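Local coordinates for peptidoglycan-recognition protein LC (Drosophila melanogaster, PDB 1Z6I), which acts, through the probably extracellular domain that makes up this chain, as a membrane-bound immune receptor for bacterial peptidoglycan and is a major activator of the imd/Relish pathway, at residues P18-P23 with Q96-A101. Sequence-based numbering, arbitrary orientation.
Sequences PDLELP and QSLSFA
The loop that leads into strand 24-31 of the PGRP domain lies against the entry of the neighbouring parallel strand, 98-102, with L20 and E21 meeting Q96, S97 and L98. L20 is buried and directs its branched end at the strand: CD1 rests 3.6 Å from CD2 of L98, the two leucines crossing at a slant. The same L20 CD1 lies 3.4 Å from the carbonyl O of S97, and L20 CD2 stands 3.9 Å from that oxygen, which thus faces both methyls of the fork. Replacing L20 by alanine would probably open a gap beside L98 CD2 and leave the S97 carbonyl without its apolar neighbour. In the mixed sheet of this amidase-2 fold, strand 98-102 runs between 67-69 and 24-31; the L98 backbone hydrogen-bonds to L26 and I28, and S97 OG hydrogen-bonds to Y93 O and H87 NE2. At the solvent-exposed end of the contact, E21 extends CG anti to its own N (chi1 157°), and the chain then bends at chi2 to present the carboxylate to Q96. Q96 NE2 donates to E21 OE2 at 3.1 Å in a fairly straight bond (160°); the oxygen lies close to the Q96 amide plane, but is met from above the carboxylate plane, the two planes being 54° apart. The backbone of L20 also hydrogen-bonds to N82, and D19, one residue earlier, forms a salt bridge with K83.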
loop_
_atom_site.group_PDB
_atom_site.type_symbol
_atom_site.label_atom_id
_atom_site.label_comp_id
_atom_site.label_asym_id
_atom_site.label_seq_id
_atom_site.Cartn_x
_atom_site.Cartn_y
_atom_site.Cartn_z
ATOM N N PRO A 18 -0.882 -8.863 -14.350
ATOM C CA PRO A 18 -2.049 -9.733 -14.192
ATOM C C PRO A 18 -3.145 -9.106 -13.327
ATOM O O PRO A 18 -2.870 -8.252 -12.467
ATOM C CB PRO A 18 -1.472 -10.988 -13.526
ATOM C CG PRO A 18 -0.204 -10.550 -12.878
ATOM C CD PRO A 18 0.326 -9.441 -13.731
ATOM N N ASP A 19 -4.387 -9.516 -13.585
ATOM C CA ASP A 19 -5.514 -9.071 -12.789
ATOM C C ASP A 19 -5.521 -9.848 -11.468
ATOM O O ASP A 19 -4.908 -10.906 -11.348
ATOM C CB ASP A 19 -6.851 -9.255 -13.542
ATOM C CG ASP A 19 -7.131 -8.135 -14.554
ATOM O OD1 ASP A 19 -8.017 -8.322 -15.413
ATOM O OD2 ASP A 19 -6.537 -7.037 -14.577
ATOM N N LEU A 20 -6.222 -9.280 -10.493
ATOM C CA LEU A 20 -6.388 -9.838 -9.167
ATOM C C LEU A 20 -7.732 -10.537 -9.088
ATOM O O LEU A 20 -8.739 -9.983 -9.548
ATOM C CB LEU A 20 -6.403 -8.696 -8.148
ATOM C CG LEU A 20 -5.480 -8.719 -6.943
ATOM C CD1 LEU A 20 -6.010 -7.690 -5.939
ATOM C CD2 LEU A 20 -5.341 -10.117 -6.339
ATOM N N GLU A 21 -7.754 -11.734 -8.502
ATOM C CA GLU A 21 -9.011 -12.374 -8.131
ATOM C C GLU A 21 -9.681 -11.548 -7.043
ATOM O O GLU A 21 -9.094 -11.342 -5.991
ATOM C CB GLU A 21 -8.773 -13.805 -7.633
ATOM C CG GLU A 21 -9.865 -14.372 -6.722
ATOM C CD GLU A 21 -9.384 -14.556 -5.291
ATOM O OE1 GLU A 21 -9.105 -13.544 -4.579
ATOM O OE2 GLU A 21 -9.268 -15.731 -4.875
ATOM N N LEU A 22 -10.900 -11.078 -7.312
ATOM C CA LEU A 22 -11.713 -10.353 -6.333
ATOM C C LEU A 22 -12.950 -11.160 -5.910
ATOM O O LEU A 22 -13.464 -11.936 -6.701
ATOM C CB LEU A 22 -12.211 -9.040 -6.932
ATOM C CG LEU A 22 -11.315 -7.810 -7.097
ATOM C CD1 LEU A 22 -9.868 -8.017 -6.640
ATOM C CD2 LEU A 22 -11.393 -7.335 -8.565
ATOM N N PRO A 23 -13.467 -10.947 -4.696
ATOM C CA PRO A 23 -12.851 -10.077 -3.695
ATOM C C PRO A 23 -11.709 -10.740 -2.923
ATOM O O PRO A 23 -11.486 -11.954 -2.972
ATOM C CB PRO A 23 -14.012 -9.740 -2.760
ATOM C CG PRO A 23 -14.929 -10.890 -2.863
ATOM C CD PRO A 23 -14.744 -11.502 -4.220
ATOM N N GLN A 96 -3.712 -13.063 -3.526
ATOM C CA GLN A 96 -4.831 -13.105 -2.582
ATOM C C GLN A 96 -4.827 -11.930 -1.617
ATOM O O GLN A 96 -5.310 -12.060 -0.496
ATOM C CB GLN A 96 -4.748 -14.368 -1.723
ATOM C CG GLN A 96 -4.627 -15.645 -2.472
ATOM C CD GLN A 96 -5.936 -16.042 -3.040
ATOM O OE1 GLN A 96 -6.659 -16.838 -2.437
ATOM N NE2 GLN A 96 -6.283 -15.460 -4.193
ATOM N N SER A 97 -4.275 -10.794 -2.025
ATOM C CA SER A 97 -4.244 -9.623 -1.152
ATOM C C SER A 97 -4.240 -8.315 -1.910
ATOM O O SER A 97 -4.104 -8.292 -3.136
ATOM C CB SER A 97 -3.013 -9.670 -0.237
ATOM O OG SER A 97 -1.818 -9.745 -0.993
ATOM N N LEU A 98 -4.428 -7.239 -1.145
ATOM C CA LEU A 98 -4.148 -5.869 -1.555
ATOM C C LEU A 98 -3.102 -5.285 -0.612
ATOM O O LEU A 98 -3.075 -5.637 0.565
ATOM C CB LEU A 98 -5.418 -5.013 -1.485
ATOM C CG LEU A 98 -6.419 -5.206 -2.627
ATOM C CD1 LEU A 98 -7.777 -4.528 -2.314
ATOM C CD2 LEU A 98 -5.848 -4.695 -3.933
ATOM N N SER A 99 -2.249 -4.396 -1.130
ATOM C CA SER A 99 -1.269 -3.688 -0.315
ATOM C C SER A 99 -1.628 -2.211 -0.163
ATOM O O SER A 99 -1.877 -1.517 -1.150
ATOM C CB SER A 99 0.158 -3.825 -0.864
ATOM O OG SER A 99 0.261 -3.582 -2.256
ATOM N N PHE A 100 -1.690 -1.767 1.095
ATOM C CA PHE A 100 -1.705 -0.353 1.459
ATOM C C PHE A 100 -0.288 -0.003 1.924
ATOM O O PHE A 100 0.141 -0.433 2.992
ATOM C CB PHE A 100 -2.665 -0.099 2.630
ATOM C CG PHE A 100 -4.148 -0.246 2.308
ATOM C CD1 PHE A 100 -4.607 -0.673 1.075
ATOM C CD2 PHE A 100 -5.086 0.044 3.293
ATOM C CE1 PHE A 100 -5.952 -0.801 0.824
ATOM C CE2 PHE A 100 -6.439 -0.077 3.049
ATOM C CZ PHE A 100 -6.875 -0.502 1.808
ATOM N N ALA A 101 0.446 0.775 1.140
ATOM C CA ALA A 101 1.832 1.123 1.497
ATOM C C ALA A 101 1.872 2.506 2.107
ATOM O O ALA A 101 1.317 3.429 1.554
ATOM C CB ALA A 101 2.724 1.065 0.279
#